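Local coordinates for protein chitinase (Jonesia denitrificans, PDB 5VG0) that binds copper through a histidine brace in its lytic polysaccharide monooxygenase domain, the part present here, and probably acts on chitin, at residues S32-K37 with N131-C136. Residues are numbered along the deposited sequence; the frame is centred on the assembly and turned at random.
Sequences SVEAPK and NAFYNC. With PER (peroxide ion), chain D.
E34 lies over one face of the F133 ring: its CG stands 4.2 Å from the ring centroid, a CH-pi contact, and its carboxylate plane is turned only 22° from the ring. With CG anti to the backbone N (chi1 -175°) and an extended chain, the acid follows the ring outward to the bound peroxide, where E34 OE2 comes 3.2 Å from O1. F133 meets the same oxygen edge-on, CZ to O1 3.4 Å. From its place opposite P36 on the paired strand, N131 sends ND2 to E34 OE2 in a weak, bent hydrogen bond (3.1 Å), amide and carboxylate planes 71° apart. Strands 34-36 and 131-136 pair antiparallel here, at the copper end of the immunoglobulin-like beta-sandwich of AA10 monooxygenases; H1 and H78 hold the copper, and the H1 ring meets F133 edge-to-face. Were F133 cut back to an alanine, the E34 chain would probably lose the ring face it packs on, and the peroxide the phenylalanine edge beside it. A35 and A132 form the hydrogen-bonded pair, A132 N to A35 O being short and nearly straight (2.8 Å). The Y134 ring runs alongside strand 34-36, V33 O and A35 O at its edge and CE1 3.9 Å from A35 CB, while V33 CG1 packs against Y134 CB. The phenol OH donates to P36 O at 2.7 Å, tilted from the carbonyl plane, and accepts a bond from A39 N.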
loop_
_atom_site.group_PDB
_atom_site.type_symbol
_atom_site.label_atom_id
_atom_site.label_comp_id
_atom_site.label_asym_id
_atom_site.label_seq_id
_atom_site.Cartn_x
_atom_site.Cartn_y
_atom_site.Cartn_z
ATOM N N SER A 32 4.055 6.592 6.971
ATOM C CA SER A 32 3.941 6.235 8.379
ATOM C C SER A 32 2.761 5.329 8.717
ATOM O O SER A 32 2.399 5.248 9.895
ATOM C CB SER A 32 3.883 7.499 9.220
ATOM O OG SER A 32 5.077 8.228 9.009
ATOM N N VAL A 33 2.173 4.628 7.746
ATOM C CA VAL A 33 0.988 3.826 8.036
ATOM C C VAL A 33 1.422 2.470 8.576
ATOM O O VAL A 33 1.405 1.450 7.882
ATOM C CB VAL A 33 0.038 3.724 6.837
ATOM C CG1 VAL A 33 -1.248 3.032 7.256
ATOM C CG2 VAL A 33 -0.266 5.121 6.281
ATOM N N GLU A 34 1.797 2.488 9.842
ATOM C CA GLU A 34 2.376 1.373 10.563
ATOM C C GLU A 34 1.359 0.873 11.575
ATOM O O GLU A 34 0.742 1.669 12.286
ATOM C CB GLU A 34 3.620 1.871 11.308
ATOM C CG GLU A 34 4.409 0.804 12.003
ATOM C CD GLU A 34 5.637 1.336 12.666
ATOM O OE1 GLU A 34 5.659 2.521 13.032
ATOM O OE2 GLU A 34 6.602 0.566 12.804
ATOM N N ALA A 35 1.191 -0.440 11.666
ATOM C CA ALA A 35 0.283 -1.020 12.646
ATOM C C ALA A 35 0.690 -2.464 12.864
ATOM O O ALA A 35 1.472 -3.019 12.094
ATOM C CB ALA A 35 -1.176 -0.929 12.173
ATOM N N PRO A 36 0.156 -3.116 13.886
ATOM C CA PRO A 36 0.534 -4.511 14.109
ATOM C C PRO A 36 0.233 -5.384 12.905
ATOM O O PRO A 36 -0.717 -5.159 12.153
ATOM C CB PRO A 36 -0.307 -4.915 15.321
ATOM C CG PRO A 36 -0.508 -3.643 16.061
ATOM C CD PRO A 36 -0.672 -2.601 14.989
ATOM N N LYS A 37 1.048 -6.426 12.757
ATOM C CA LYS A 37 0.850 -7.436 11.733
ATOM C C LYS A 37 -0.531 -8.061 11.833
ATOM O O LYS A 37 -1.106 -8.197 12.914
ATOM C CB LYS A 37 1.915 -8.525 11.892
ATOM C CG LYS A 37 3.287 -8.062 11.438
ATOM C CD LYS A 37 4.399 -8.983 11.908
ATOM C CE LYS A 37 5.766 -8.469 11.501
ATOM N NZ LYS A 37 6.868 -9.310 12.024
ATOM N N ASN A 131 5.338 -5.029 13.560
ATOM C CA ASN A 131 4.562 -4.129 12.723
ATOM C C ASN A 131 4.668 -4.447 11.244
ATOM O O ASN A 131 5.597 -5.092 10.761
ATOM C CB ASN A 131 4.965 -2.682 12.973
ATOM C CG ASN A 131 4.612 -2.237 14.359
ATOM O OD1 ASN A 131 3.637 -2.713 14.950
ATOM N ND2 ASN A 131 5.430 -1.371 14.911
ATOM N N ALA A 132 3.668 -3.949 10.543
ATOM C CA ALA A 132 3.617 -3.935 9.096
ATOM C C ALA A 132 3.191 -2.544 8.649
ATOM O O ALA A 132 2.657 -1.750 9.426
ATOM C CB ALA A 132 2.641 -4.974 8.567
ATOM N N PHE A 133 3.427 -2.263 7.374
ATOM C CA PHE A 133 2.980 -1.041 6.734
ATOM C C PHE A 133 1.907 -1.385 5.715
ATOM O O PHE A 133 2.007 -2.378 5.001
ATOM C CB PHE A 133 4.152 -0.291 6.078
ATOM C CG PHE A 133 5.097 0.260 7.083
ATOM C CD1 PHE A 133 6.036 -0.546 7.695
ATOM C CD2 PHE A 133 5.006 1.583 7.477
ATOM C CE1 PHE A 133 6.859 -0.043 8.682
ATOM C CE2 PHE A 133 5.830 2.077 8.454
ATOM C CZ PHE A 133 6.747 1.257 9.070
ATOM N N TYR A 134 0.877 -0.549 5.647
ATOM C CA TYR A 134 -0.361 -0.859 4.945
ATOM C C TYR A 134 -0.617 0.186 3.867
ATOM O O TYR A 134 -0.713 1.374 4.164
ATOM C CB TYR A 134 -1.514 -0.893 5.941
ATOM C CG TYR A 134 -1.422 -2.051 6.912
ATOM C CD1 TYR A 134 -0.646 -1.976 8.069
ATOM C CD2 TYR A 134 -2.086 -3.244 6.653
ATOM C CE1 TYR A 134 -0.553 -3.064 8.938
ATOM C CE2 TYR A 134 -2.002 -4.313 7.520
ATOM C CZ TYR A 134 -1.234 -4.226 8.653
ATOM O OH TYR A 134 -1.186 -5.328 9.477
ATOM N N ASN A 135 -0.780 -0.271 2.625
ATOM C CA ASN A 135 -0.995 0.611 1.482
ATOM C C ASN A 135 -2.102 0.063 0.593
ATOM O O ASN A 135 -1.935 -1.008 -0.001
ATOM C CB ASN A 135 0.259 0.737 0.607
ATOM C CG ASN A 135 1.330 1.673 1.187
ATOM O OD1 ASN A 135 1.564 2.734 0.641
ATOM N ND2 ASN A 135 1.944 1.291 2.284
ATOM N N CYS A 136 -3.196 0.803 0.452
ATOM C CA CYS A 136 -4.243 0.464 -0.504
ATOM C C CYS A 136 -4.096 1.262 -1.786
ATOM O O CYS A 136 -3.852 2.467 -1.748
ATOM C CB CYS A 136 -5.609 0.757 0.093
ATOM S SG CYS A 136 -6.135 -0.549 1.177
HETATM O O1 PER D . 9.231 1.719 11.340
HETATM O O2 PER D . 10.254 2.794 11.310
#